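PDB 5ZHH: inositol-1-monophosphatase from Nostoc sp., which probably hydrolyses myo-inositol monophosphates to inositol and inorganic phosphate. Local coordinates for residues F175-L178 with T179-Q183; I10-E13 with A14-A18; G91-N94 with Y95-Y99; Y206-R209 with G210-P213; G219-L222 with L223-A226. One frame throughout, in Å; residues are numbered along the deposited sequence.

Contact 1 of 5, residues F175-L178 with T179-Q183; sequences FCHL and THLTQ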
loop_
_atom_site.group_PDB
_atom_site.type_symbol
_atom_site.label_atom_id
_atom_site.label_comp_id
_atom_site.label_asym_id
_atom_site.label_seq_id
_atom_site.Cartn_x
_atom_site.Cartn_y
_atom_site.Cartn_z
ATOM N N PHE A 175 -23.866 -26.645 -2.663
ATOM C CA PHE A 175 -22.435 -26.516 -2.399
ATOM C C PHE A 175 -21.710 -27.834 -2.649
ATOM O O PHE A 175 -20.650 -27.863 -3.285
ATOM C CB PHE A 175 -22.206 -26.045 -0.962
ATOM C CG PHE A 175 -20.758 -25.975 -0.574
ATOM C CD1 PHE A 175 -20.008 -24.838 -0.851
ATOM C CD2 PHE A 175 -20.145 -27.042 0.075
ATOM C CE1 PHE A 175 -18.675 -24.764 -0.494
ATOM C CE2 PHE A 175 -18.807 -26.973 0.435
ATOM C CZ PHE A 175 -18.071 -25.832 0.142
ATOM N N CYS A 176 -22.276 -28.945 -2.165
ATOM C CA CYS A 176 -21.639 -30.237 -2.384
ATOM C C CYS A 176 -21.639 -30.604 -3.862
ATOM O O CYS A 176 -20.618 -31.060 -4.390
ATOM C CB CYS A 176 -22.345 -31.318 -1.562
ATOM S SG CYS A 176 -22.288 -31.040 0.217
ATOM N N HIS A 177 -22.768 -30.394 -4.545
ATOM C CA HIS A 177 -22.872 -30.720 -5.966
ATOM C C HIS A 177 -21.847 -29.939 -6.789
ATOM O O HIS A 177 -21.115 -30.515 -7.605
ATOM C CB HIS A 177 -24.305 -30.432 -6.436
ATOM C CG HIS A 177 -24.605 -30.873 -7.837
ATOM N ND1 HIS A 177 -24.217 -32.096 -8.341
ATOM C CD2 HIS A 177 -25.302 -30.264 -8.827
ATOM C CE1 HIS A 177 -24.640 -32.212 -9.587
ATOM N NE2 HIS A 177 -25.302 -31.114 -9.906
ATOM N N LEU A 178 -21.760 -28.626 -6.576
ATOM C CA LEU A 178 -20.822 -27.851 -7.383
ATOM C C LEU A 178 -19.372 -28.081 -6.967
ATOM O O LEU A 178 -18.470 -27.981 -7.809
ATOM C CB LEU A 178 -21.166 -26.364 -7.332
ATOM C CG LEU A 178 -22.146 -25.893 -8.413
ATOM C CD1 LEU A 178 -21.705 -26.392 -9.795
ATOM C CD2 LEU A 178 -23.571 -26.331 -8.118
ATOM N N THR A 179 -19.120 -28.422 -5.724
ATOM C CA THR A 179 -17.770 -28.720 -5.289
ATOM C C THR A 179 -17.249 -29.971 -5.989
ATOM O O THR A 179 -16.090 -30.110 -6.203
ATOM C CB THR A 179 -17.639 -28.799 -3.761
ATOM O OG1 THR A 179 -17.999 -27.564 -3.180
ATOM C CG2 THR A 179 -16.279 -29.116 -3.333
ATOM N N HIS A 180 -18.151 -30.863 -6.340
ATOM C CA HIS A 180 -17.793 -32.059 -7.068
ATOM C C HIS A 180 -17.569 -31.803 -8.544
ATOM O O HIS A 180 -16.746 -32.391 -9.119
ATOM C CB HIS A 180 -18.884 -33.074 -6.949
ATOM C CG HIS A 180 -18.516 -34.244 -6.116
ATOM N ND1 HIS A 180 -18.881 -35.526 -6.430
ATOM C CD2 HIS A 180 -17.847 -34.316 -4.953
ATOM C CE1 HIS A 180 -18.432 -36.344 -5.509
ATOM N NE2 HIS A 180 -17.782 -35.633 -4.612
ATOM N N LEU A 181 -18.333 -30.904 -9.127
ATOM C CA LEU A 181 -18.254 -30.596 -10.531
ATOM C C LEU A 181 -17.262 -29.513 -10.967
ATOM O O LEU A 181 -17.101 -29.300 -12.118
ATOM C CB LEU A 181 -19.592 -30.166 -11.028
ATOM C CG LEU A 181 -20.693 -31.165 -10.901
ATOM C CD1 LEU A 181 -21.941 -30.488 -11.320
ATOM C CD2 LEU A 181 -20.350 -32.269 -11.852
ATOM N N THR A 182 -16.641 -28.810 -10.058
ATOM C CA THR A 182 -15.730 -27.775 -10.457
ATOM C C THR A 182 -14.396 -27.936 -9.797
ATOM O O THR A 182 -14.169 -28.881 -9.154
ATOM C CB THR A 182 -16.251 -26.400 -10.060
ATOM O OG1 THR A 182 -16.212 -26.264 -8.650
ATOM C CG2 THR A 182 -17.635 -26.159 -10.565
ATOM N N GLN A 183 -13.529 -26.956 -9.966
ATOM C CA GLN A 183 -12.239 -26.952 -9.312
ATOM C C GLN A 183 -12.346 -26.535 -7.838
ATOM O O GLN A 183 -11.431 -26.637 -7.134
ATOM C CB GLN A 183 -11.241 -26.063 -10.015
ATOM C CG GLN A 183 -10.891 -26.529 -11.388
ATOM C CD GLN A 183 -9.889 -25.639 -12.046
ATOM O OE1 GLN A 183 -9.686 -24.540 -11.647
ATOM N NE2 GLN A 183 -9.261 -26.130 -13.057
#
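Thr179 turns its hydroxyl back on Phe175 and grips the carbonyl there: OG1 donates to Phe175 O at 2.7 Å, and Thr179 N reaches the same oxygen from the opposite face of its plane at 2.9 Å. That hydroxyl also sits over the centre of the Phe175 ring, OG1 lying 3.7 Å from CZ. This is the tight, buried end, where Val185 touches both side chains and the Phe175 rings of two subunits stack. The residues form the last turns of helix 172-181, the crossover helix of a beta-alpha-beta unit between strands 156-158 and 185-186. At the looser, partly exposed flank, Leu181 CD1 makes a CH-pi contact over one face of the His177 imidazole, 3.9 Å from its centroid and displaced toward the rim. Thr182, the first residue to leave helical geometry, places OG1 between its backbone N and carbonyl carbon (chi1 69°), where it donates to Leu178 O at 3.0 Å from above the carbonyl plane; its own amide bond to that oxygen is weak. Replacing Thr182 with a valine would probably cost Leu178 O its hydroxyl donor, leaving the weak amide bond from this residue, and deprive Gly184 N of its hydroxyl partner.

Contact 2 of 5, residues I10-E13 with A14-A18; sequences IATE and AALAA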
loop_
_atom_site.group_PDB
_atom_site.type_symbol
_atom_site.label_atom_id
_atom_site.label_comp_id
_atom_site.label_asym_id
_atom_site.label_seq_id
_atom_site.Cartn_x
_atom_site.Cartn_y
_atom_site.Cartn_z
ATOM N N ILE A 10 -20.493 10.498 -7.168
ATOM C CA ILE A 10 -20.907 10.718 -5.786
ATOM C C ILE A 10 -20.896 9.409 -5.005
ATOM O O ILE A 10 -20.495 9.369 -3.835
ATOM C CB ILE A 10 -22.292 11.386 -5.744
ATOM C CG1 ILE A 10 -22.221 12.778 -6.364
ATOM C CG2 ILE A 10 -22.793 11.475 -4.310
ATOM C CD1 ILE A 10 -21.101 13.608 -5.825
ATOM N N ALA A 11 -21.344 8.320 -5.630
ATOM C CA ALA A 11 -21.290 7.027 -4.953
ATOM C C ALA A 11 -19.855 6.636 -4.627
ATOM O O ALA A 11 -19.595 6.023 -3.583
ATOM C CB ALA A 11 -21.949 5.953 -5.815
ATOM N N THR A 12 -18.909 6.992 -5.496
ATOM C CA THR A 12 -17.509 6.679 -5.231
ATOM C C THR A 12 -17.011 7.421 -3.996
ATOM O O THR A 12 -16.388 6.826 -3.108
ATOM C CB THR A 12 -16.654 7.024 -6.451
ATOM O OG1 THR A 12 -17.128 6.288 -7.590
ATOM C CG2 THR A 12 -15.206 6.660 -6.195
ATOM N N GLU A 13 -17.291 8.725 -3.911
ATOM C CA GLU A 13 -16.841 9.485 -2.749
ATOM C C GLU A 13 -17.544 9.013 -1.481
ATOM O O GLU A 13 -16.927 8.939 -0.414
ATOM C CB GLU A 13 -17.059 10.985 -2.981
ATOM C CG GLU A 13 -16.800 11.888 -1.766
ATOM C CD GLU A 13 -15.335 11.940 -1.321
ATOM O OE1 GLU A 13 -14.451 11.453 -2.058
ATOM O OE2 GLU A 13 -15.069 12.489 -0.228
ATOM N N ALA A 14 -18.823 8.644 -1.584
ATOM C CA ALA A 14 -19.515 8.102 -0.419
ATOM C C ALA A 14 -18.875 6.795 0.036
ATOM O O ALA A 14 -18.695 6.567 1.237
ATOM C CB ALA A 14 -20.998 7.904 -0.731
ATOM N N ALA A 15 -18.496 5.939 -0.913
ATOM C CA ALA A 15 -17.876 4.664 -0.567
ATOM C C ALA A 15 -16.504 4.862 0.066
ATOM O O ALA A 15 -16.155 4.174 1.035
ATOM C CB ALA A 15 -17.758 3.791 -1.815
ATOM N N LEU A 16 -15.705 5.784 -0.480
ATOM C CA LEU A 16 -14.377 6.030 0.069
ATOM C C LEU A 16 -14.456 6.670 1.447
ATOM O O LEU A 16 -13.684 6.317 2.346
ATOM C CB LEU A 16 -13.568 6.906 -0.885
ATOM C CG LEU A 16 -13.241 6.232 -2.218
ATOM C CD1 LEU A 16 -12.513 7.203 -3.141
ATOM C CD2 LEU A 16 -12.417 4.963 -1.992
ATOM N N ALA A 17 -15.382 7.615 1.629
ATOM C CA ALA A 17 -15.524 8.254 2.931
ATOM C C ALA A 17 -15.961 7.243 3.980
ATOM O O ALA A 17 -15.419 7.215 5.094
ATOM C CB ALA A 17 -16.521 9.409 2.843
ATOM N N ALA A 18 -16.935 6.402 3.634
ATOM C CA ALA A 18 -17.404 5.378 4.559
ATOM C C ALA A 18 -16.335 4.325 4.809
ATOM O O ALA A 18 -16.183 3.849 5.940
ATOM C CB ALA A 18 -18.677 4.730 4.021
#
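Leu16 lays its side chain over the carbonyl of Thr12, with CG 3.3 Å from Thr12 O, and its CD1 branch runs on to the methyl CG2 of Thr12 at 4.1 Å. The two side chains stand side by side and point the same way, one turn apart on the long helix 3-25, which packs between the large mixed sheet and helix 44-61. Thr12 has CG2 anti to its backbone N, the torsion that brings the methyl beside Leu16, while OG1 takes the place next to N and bonds to Leu8 O and to Arg129 of the same chain.

The other residues of the second turn are alanines, whose small methyls let neighbours come close. Ala11 and Ala15 share Ile106 and Val118 of the sheet, and Ala14 also meets Ile106; Ala17 touches Val53 of helix 44-61, and Ala18 meets Ser50 and Val54 there as well as Val104 of the sheet. Regular helical bonds tie the turns together, among them Ala14 N to Ile10 O and Leu16 N to Thr12 O, both 2.9 Å.

Glu13 turns its acid to the third subunit, which also packs against Thr12 and Leu16. Its chain leaves with CG anti to N (chi1 172°) and bends at the next bond, and the carboxylate forms a salt bridge with Arg140 of the third subunit, a pairing likely to favour the charged form. Beneath this acidic chain the backbone stays regular: Ala17 N donates to Glu13 O at 2.9 Å, and the Ala17 methyl CB lies 3.3 Å from the same oxygen.

Contact 3 of 5, residues G91-N94 with Y95-Y99; sequences GTTN and YAHQY
Backbone hydrogen bonds join Gly91 to Tyr95 and Thr92 to Ala96, opening and carrying the short helix 92-97. Gly91 caps the N-terminus, its O receiving Tyr95 N at 2.8 Å; with its backbone angles any CB would collide with the carbonyl oxygen of the residue before. Gly91 and Thr92 end the DPxDGT signature of the family, which in relatives is associated with the metal and phosphate site. The helix closes in a Schellman motif: Gln98 takes positive phi, Tyr99 N returns to Asn94 O at 2.7 Å, and Gln98 N to Tyr95 O at 3.0 Å.

Side-chain packing follows the same turns. His97 presents the edge of its imidazole to the backbone of Thr93, CD2 lying 3.1 Å from Thr93 O and near the ring plane, while Thr93 CG2 runs alongside. Asn94 and Tyr99 also lie side by side, amide and ring planes 36° apart, with OD1 3.4 Å from Tyr99 CD2.

The polar ends find partners beyond the turn. Asn94 ND2 donates to Ala101 O and Ser188 O of its own chain, and OD1 accepts from Arg186 of the second subunit; His97 NE2 pairs with Gln183 of that subunit. A leucine in place of Asn94 would probably leave Ala101 O and Ser188 O without this donor and Arg186 of the second subunit without this acceptor. With both amide ends bonded, Asn94 is probably held against rotation, tying the end of the helix to the subunit interface.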
loop_
_atom_site.group_PDB
_atom_site.type_symbol
_atom_site.label_atom_id
_atom_site.label_comp_id
_atom_site.label_asym_id
_atom_site.label_seq_id
_atom_site.Cartn_x
_atom_site.Cartn_y
_atom_site.Cartn_z
ATOM N N GLY A 91 -20.577 -8.106 5.073
ATOM C CA GLY A 91 -19.594 -8.981 5.682
ATOM C C GLY A 91 -19.440 -8.703 7.166
ATOM O O GLY A 91 -18.320 -8.606 7.671
ATOM N N THR A 92 -20.563 -8.565 7.876
ATOM C CA THR A 92 -20.501 -8.151 9.275
ATOM C C THR A 92 -19.836 -9.209 10.149
ATOM O O THR A 92 -19.076 -8.868 11.057
ATOM C CB THR A 92 -21.900 -7.816 9.797
ATOM O OG1 THR A 92 -22.792 -8.900 9.521
ATOM C CG2 THR A 92 -22.425 -6.550 9.133
ATOM N N THR A 93 -20.131 -10.494 9.912
ATOM C CA THR A 93 -19.457 -11.557 10.654
ATOM C C THR A 93 -17.948 -11.498 10.444
ATOM O O THR A 93 -17.170 -11.568 11.406
ATOM C CB THR A 93 -20.015 -12.922 10.236
ATOM O OG1 THR A 93 -21.395 -13.009 10.602
ATOM C CG2 THR A 93 -19.260 -14.052 10.911
ATOM N N ASN A 94 -17.515 -11.358 9.184
ATOM C CA ASN A 94 -16.094 -11.192 8.878
ATOM C C ASN A 94 -15.508 -9.993 9.612
ATOM O O ASN A 94 -14.420 -10.075 10.195
ATOM C CB ASN A 94 -15.890 -11.008 7.370
ATOM C CG ASN A 94 -15.988 -12.305 6.592
ATOM O OD1 ASN A 94 -15.981 -13.398 7.166
ATOM N ND2 ASN A 94 -16.079 -12.187 5.267
ATOM N N TYR A 95 -16.204 -8.857 9.561
ATOM C CA TYR A 95 -15.689 -7.648 10.194
ATOM C C TYR A 95 -15.499 -7.850 11.690
ATOM O O TYR A 95 -14.463 -7.469 12.247
ATOM C CB TYR A 95 -16.631 -6.475 9.928
ATOM C CG TYR A 95 -16.081 -5.142 10.377
ATOM C CD1 TYR A 95 -15.241 -4.408 9.551
ATOM C CD2 TYR A 95 -16.413 -4.611 11.622
ATOM C CE1 TYR A 95 -14.736 -3.184 9.952
ATOM C CE2 TYR A 95 -15.916 -3.384 12.028
ATOM C CZ TYR A 95 -15.077 -2.682 11.187
ATOM O OH TYR A 95 -14.566 -1.466 11.575
ATOM N N ALA A 96 -16.479 -8.476 12.350
ATOM C CA ALA A 96 -16.375 -8.731 13.784
ATOM C C ALA A 96 -15.157 -9.583 14.123
ATOM O O ALA A 96 -14.582 -9.440 15.208
ATOM C CB ALA A 96 -17.654 -9.400 14.291
ATOM N N HIS A 97 -14.750 -10.471 13.219
ATOM C CA HIS A 97 -13.587 -11.324 13.426
ATOM C C HIS A 97 -12.320 -10.756 12.795
ATOM O O HIS A 97 -11.260 -11.385 12.889
ATOM C CB HIS A 97 -13.860 -12.724 12.854
ATOM C CG HIS A 97 -14.860 -13.523 13.635
ATOM N ND1 HIS A 97 -14.492 -14.441 14.596
ATOM C CD2 HIS A 97 -16.214 -13.543 13.597
ATOM C CE1 HIS A 97 -15.575 -14.995 15.112
ATOM N NE2 HIS A 97 -16.634 -14.464 14.527
ATOM N N GLN A 98 -12.404 -9.581 12.165
ATOM C CA GLN A 98 -11.330 -9.036 11.329
ATOM C C GLN A 98 -10.921 -10.000 10.224
ATOM O O GLN A 98 -9.771 -9.996 9.788
ATOM C CB GLN A 98 -10.093 -8.599 12.122
ATOM C CG GLN A 98 -10.318 -7.439 13.071
ATOM C CD GLN A 98 -10.296 -7.840 14.520
ATOM O OE1 GLN A 98 -11.253 -8.421 15.037
ATOM N NE2 GLN A 98 -9.192 -7.526 15.197
ATOM N N TYR A 99 -11.850 -10.831 9.772
ATOM C CA TYR A 99 -11.598 -11.647 8.594
ATOM C C TYR A 99 -11.626 -10.717 7.389
ATOM O O TYR A 99 -12.612 -9.990 7.206
ATOM C CB TYR A 99 -12.642 -12.758 8.458
ATOM C CG TYR A 99 -12.264 -13.823 7.450
ATOM C CD1 TYR A 99 -11.456 -14.894 7.814
ATOM C CD2 TYR A 99 -12.714 -13.759 6.128
ATOM C CE1 TYR A 99 -11.101 -15.874 6.895
ATOM C CE2 TYR A 99 -12.361 -14.731 5.200
ATOM C CZ TYR A 99 -11.557 -15.783 5.590
ATOM O OH TYR A 99 -11.199 -16.755 4.684
#

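Contact 4 of 5, residues Y206-R209 with G210-P213; sequences YWER and GISP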
loop_
_atom_site.group_PDB
_atom_site.type_symbol
_atom_site.label_atom_id
_atom_site.label_comp_id
_atom_site.label_asym_id
_atom_site.label_seq_id
_atom_site.Cartn_x
_atom_site.Cartn_y
_atom_site.Cartn_z
ATOM N N TYR A 206 -20.973 -17.244 -9.305
ATOM C CA TYR A 206 -21.423 -17.053 -7.937
ATOM C C TYR A 206 -22.923 -17.307 -7.910
ATOM O O TYR A 206 -23.632 -16.931 -8.846
ATOM C CB TYR A 206 -21.072 -15.633 -7.452
ATOM C CG TYR A 206 -21.929 -15.097 -6.318
ATOM C CD1 TYR A 206 -21.852 -15.636 -5.038
ATOM C CD2 TYR A 206 -22.820 -14.046 -6.537
ATOM C CE1 TYR A 206 -22.637 -15.135 -4.003
ATOM C CE2 TYR A 206 -23.607 -13.546 -5.513
ATOM C CZ TYR A 206 -23.513 -14.092 -4.258
ATOM O OH TYR A 206 -24.305 -13.603 -3.246
ATOM N N TRP A 207 -23.393 -18.005 -6.878
ATOM C CA TRP A 207 -24.825 -18.167 -6.667
ATOM C C TRP A 207 -25.102 -18.116 -5.174
ATOM O O TRP A 207 -24.248 -18.480 -4.364
ATOM C CB TRP A 207 -25.362 -19.475 -7.273
ATOM C CG TRP A 207 -25.191 -20.666 -6.387
ATOM C CD1 TRP A 207 -26.125 -21.207 -5.539
ATOM C CD2 TRP A 207 -24.012 -21.464 -6.246
ATOM N NE1 TRP A 207 -25.598 -22.297 -4.888
ATOM C CE2 TRP A 207 -24.303 -22.478 -5.304
ATOM C CE3 TRP A 207 -22.740 -21.431 -6.834
ATOM C CZ2 TRP A 207 -23.366 -23.440 -4.924
ATOM C CZ3 TRP A 207 -21.808 -22.385 -6.455
ATOM C CH2 TRP A 207 -22.129 -23.381 -5.508
ATOM N N GLU A 208 -26.300 -17.658 -4.814
ATOM C CA GLU A 208 -26.650 -17.595 -3.402
ATOM C C GLU A 208 -28.152 -17.397 -3.260
ATOM O O GLU A 208 -28.799 -16.815 -4.136
ATOM C CB GLU A 208 -25.890 -16.458 -2.689
ATOM C CG GLU A 208 -26.020 -16.531 -1.178
ATOM C CD GLU A 208 -24.993 -15.702 -0.432
ATOM O OE1 GLU A 208 -24.262 -14.898 -1.061
ATOM O OE2 GLU A 208 -24.919 -15.863 0.802
ATOM N N ARG A 209 -28.696 -17.904 -2.157
ATOM C CA ARG A 209 -30.066 -17.632 -1.757
ATOM C C ARG A 209 -30.069 -16.849 -0.454
ATOM O O ARG A 209 -29.066 -16.791 0.267
ATOM C CB ARG A 209 -30.874 -18.928 -1.589
ATOM C CG ARG A 209 -30.406 -19.810 -0.446
ATOM C CD ARG A 209 -31.445 -20.864 -0.073
ATOM N NE ARG A 209 -32.645 -20.283 0.522
ATOM C CZ ARG A 209 -32.765 -19.966 1.807
ATOM N NH1 ARG A 209 -31.756 -20.168 2.649
ATOM N NH2 ARG A 209 -33.898 -19.443 2.255
ATOM N N GLY A 210 -31.206 -16.224 -0.166
ATOM C CA GLY A 210 -31.342 -15.463 1.058
ATOM C C GLY A 210 -30.592 -14.151 1.062
ATOM O O GLY A 210 -30.238 -13.653 2.138
ATOM N N ILE A 211 -30.338 -13.566 -0.106
ATOM C CA ILE A 211 -29.633 -12.291 -0.146
ATOM C C ILE A 211 -30.641 -11.149 -0.168
ATOM O O ILE A 211 -31.827 -11.324 -0.477
ATOM C CB ILE A 211 -28.651 -12.187 -1.336
ATOM C CG1 ILE A 211 -29.316 -12.534 -2.669
ATOM C CG2 ILE A 211 -27.468 -13.109 -1.108
ATOM C CD1 ILE A 211 -30.036 -11.378 -3.354
ATOM N N SER A 212 -30.145 -9.957 0.150
ATOM C CA SER A 212 -30.922 -8.734 0.226
ATOM C C SER A 212 -30.516 -7.780 -0.888
ATOM O O SER A 212 -29.412 -7.881 -1.434
ATOM C CB SER A 212 -30.712 -8.060 1.587
ATOM O OG SER A 212 -31.160 -8.900 2.638
ATOM N N PRO A 213 -31.387 -6.833 -1.254
ATOM C CA PRO A 213 -31.049 -5.933 -2.369
ATOM C C PRO A 213 -29.752 -5.174 -2.166
ATOM O O PRO A 213 -28.940 -5.084 -3.096
ATOM C CB PRO A 213 -32.254 -4.983 -2.423
ATOM C CG PRO A 213 -33.375 -5.767 -1.839
ATOM C CD PRO A 213 -32.757 -6.608 -0.759
#
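Ile211 sets its methyl CG2 against the carboxylate end of Glu208, a van der Waals contact. CG2 lies 3.6 Å from Glu208 CD and 3.7 Å from CG, so the branch rests along the outer half of the acidic chain. The same methyl comes within 3.8 Å of Tyr206 OH, crossing the phenol obliquely. Its position follows from the Ile211 torsion, which puts CG1 between the backbone N and the carbonyl carbon (chi1 51°) and leaves CG2 beside N.

Among polar contacts, the phenol of Tyr206 donates to Glu208 OE1 at 2.5 Å, meeting the oxygen on its anti side and only 15° out of the carboxylate plane. This short bond probably limits rotation of the buried carboxylate, beside which the methyl lies. The Arg209 chain bends at chi3; Gly210 N lies over one face of its guanidinium, and NH1 makes a salt bridge with Asp163.

The backbone bends at Gly210, which adopts positive phi (73°), where a CB would clash with Arg209 O, and no hydrogen bond spans the two halves.

The residues run from the end of strand 205-208 through the loop that leads into helix 213-225. Strand 245-248 pairs with Tyr206 and Glu208 through Ala247 and Ile245, Ile245 also packing on Ile211, while Ala191 of helix 191-199 touches both Tyr206 and Glu208.

Contact 5 of 5, residues G219-L222 with L223-A226; sequences GVIL and LEEA
The C-terminal half of helix 213-225 brings Glu224 back over Val220 and Ile221. The Glu224 chain extends beyond CG and lies beside Val220, pointing the same way: CG is 3.2 Å from Val220 O, and the carboxylate carbon CD is 4.0 Å from the methyl CG1. Ile221 meets this acid at about a right angle, its CD1 being 4.0 Å from Glu224 OE2, and the same methyl reaches Glu225 CG at 4.1 Å. It can do so because CG1 of Ile221 stands opposite the backbone N (chi1 -178°) and the next bond folds CD1 back toward the following turn. Gly219 appears to end the family's WDxxAG signature, which lies at the start of this helix. Ordinary i to i+4 bonds follow, of which Glu225 N to Ile221 O is 2.8 Å and nearly straight at 168°. The helix is wedged between helix 191-199 and neighbouring strands: Leu222 packs on Ala196, Ala199 and Ala136, and Leu223 on Val198 and Ala247. Glu225 bends at chi2, and its carboxylate accepts from two backbone amides, OE1 from Gly135 and OE2 from Gly133, bonding to the connection between strands 126-131 and 135-138 and the start of the latter.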
loop_
_atom_site.group_PDB
_atom_site.type_symbol
_atom_site.label_atom_id
_atom_site.label_comp_id
_atom_site.label_asym_id
_atom_site.label_seq_id
_atom_site.Cartn_x
_atom_site.Cartn_y
_atom_site.Cartn_z
ATOM N N GLY A 219 -23.145 -4.804 -7.186
ATOM C CA GLY A 219 -22.384 -5.843 -7.858
ATOM C C GLY A 219 -23.009 -6.302 -9.157
ATOM O O GLY A 219 -22.298 -6.713 -10.079
ATOM N N VAL A 220 -24.338 -6.236 -9.258
ATOM C CA VAL A 220 -25.011 -6.709 -10.465
ATOM C C VAL A 220 -24.617 -5.854 -11.666
ATOM O O VAL A 220 -24.243 -6.378 -12.723
ATOM C CB VAL A 220 -26.537 -6.744 -10.257
ATOM C CG1 VAL A 220 -27.258 -6.832 -11.592
ATOM C CG2 VAL A 220 -26.921 -7.943 -9.379
ATOM N N ILE A 221 -24.683 -4.525 -11.526
ATOM C CA ILE A 221 -24.346 -3.674 -12.665
ATOM C C ILE A 221 -22.846 -3.715 -12.939
ATOM O O ILE A 221 -22.417 -3.711 -14.099
ATOM C CB ILE A 221 -24.861 -2.233 -12.457
ATOM C CG1 ILE A 221 -24.536 -1.369 -13.679
ATOM C CG2 ILE A 221 -24.273 -1.588 -11.208
ATOM C CD1 ILE A 221 -25.170 -1.863 -14.978
ATOM N N LEU A 222 -22.030 -3.782 -11.882
ATOM C CA LEU A 222 -20.591 -3.964 -12.050
ATOM C C LEU A 222 -20.291 -5.191 -12.896
ATOM O O LEU A 222 -19.510 -5.129 -13.853
ATOM C CB LEU A 222 -19.921 -4.107 -10.684
ATOM C CG LEU A 222 -18.400 -4.264 -10.712
ATOM C CD1 LEU A 222 -17.748 -2.908 -11.020
ATOM C CD2 LEU A 222 -17.877 -4.833 -9.397
ATOM N N LEU A 223 -20.916 -6.320 -12.556
ATOM C CA LEU A 223 -20.645 -7.557 -13.273
ATOM C C LEU A 223 -21.140 -7.468 -14.709
ATOM O O LEU A 223 -20.443 -7.889 -15.640
ATOM C CB LEU A 223 -21.304 -8.734 -12.544
ATOM C CG LEU A 223 -21.241 -10.089 -13.247
ATOM C CD1 LEU A 223 -19.801 -10.435 -13.540
ATOM C CD2 LEU A 223 -21.867 -11.169 -12.370
ATOM N N GLU A 224 -22.331 -6.903 -14.913
ATOM C CA GLU A 224 -22.850 -6.772 -16.271
ATOM C C GLU A 224 -21.963 -5.877 -17.129
ATOM O O GLU A 224 -21.680 -6.204 -18.288
ATOM C CB GLU A 224 -24.284 -6.247 -16.235
ATOM C CG GLU A 224 -25.273 -7.264 -15.651
ATOM C CD GLU A 224 -26.685 -6.720 -15.570
ATOM O OE1 GLU A 224 -27.636 -7.517 -15.685
ATOM O OE2 GLU A 224 -26.849 -5.493 -15.410
ATOM N N GLU A 225 -21.502 -4.753 -16.574
ATOM C CA GLU A 225 -20.596 -3.884 -17.319
ATOM C C GLU A 225 -19.271 -4.575 -17.611
ATOM O O GLU A 225 -18.624 -4.277 -18.621
ATOM C CB GLU A 225 -20.364 -2.581 -16.548
ATOM C CG GLU A 225 -21.494 -1.565 -16.707
ATOM C CD GLU A 225 -21.695 -1.134 -18.150
ATOM O OE1 GLU A 225 -20.722 -0.641 -18.764
ATOM O OE2 GLU A 225 -22.818 -1.303 -18.672
ATOM N N ALA A 226 -18.841 -5.481 -16.736
ATOM C CA ALA A 226 -17.618 -6.246 -16.944
ATOM C C ALA A 226 -17.785 -7.374 -17.956
ATOM O O ALA A 226 -16.808 -8.075 -18.246
ATOM C CB ALA A 226 -17.126 -6.829 -15.615
#

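All five contacts are local turns of one chain, but they face different surroundings. Contacts 1, 2, 4 and 5 are mostly buried, contact 3 only partly so. Contacts 4 and 5 lie nearest the chain's centre, in strand 205-208 with its following loop and in helix 213-225, and no other subunit touches them. Contacts 1 and 3 both meet the second subunit, Gln183 of one subunit bonding His97 of the other, whereas contact 2 faces the third. Contacts 1 and 4 touch directly, Leu178 CB lying 3.6 Å from Trp207 CH2. Contacts 2 and 5 rest mainly on regular helix bonds, contacts 1 and 3 on helix ends, and contact 4, without any bond across it, on Ile211 against Glu208 and Tyr206.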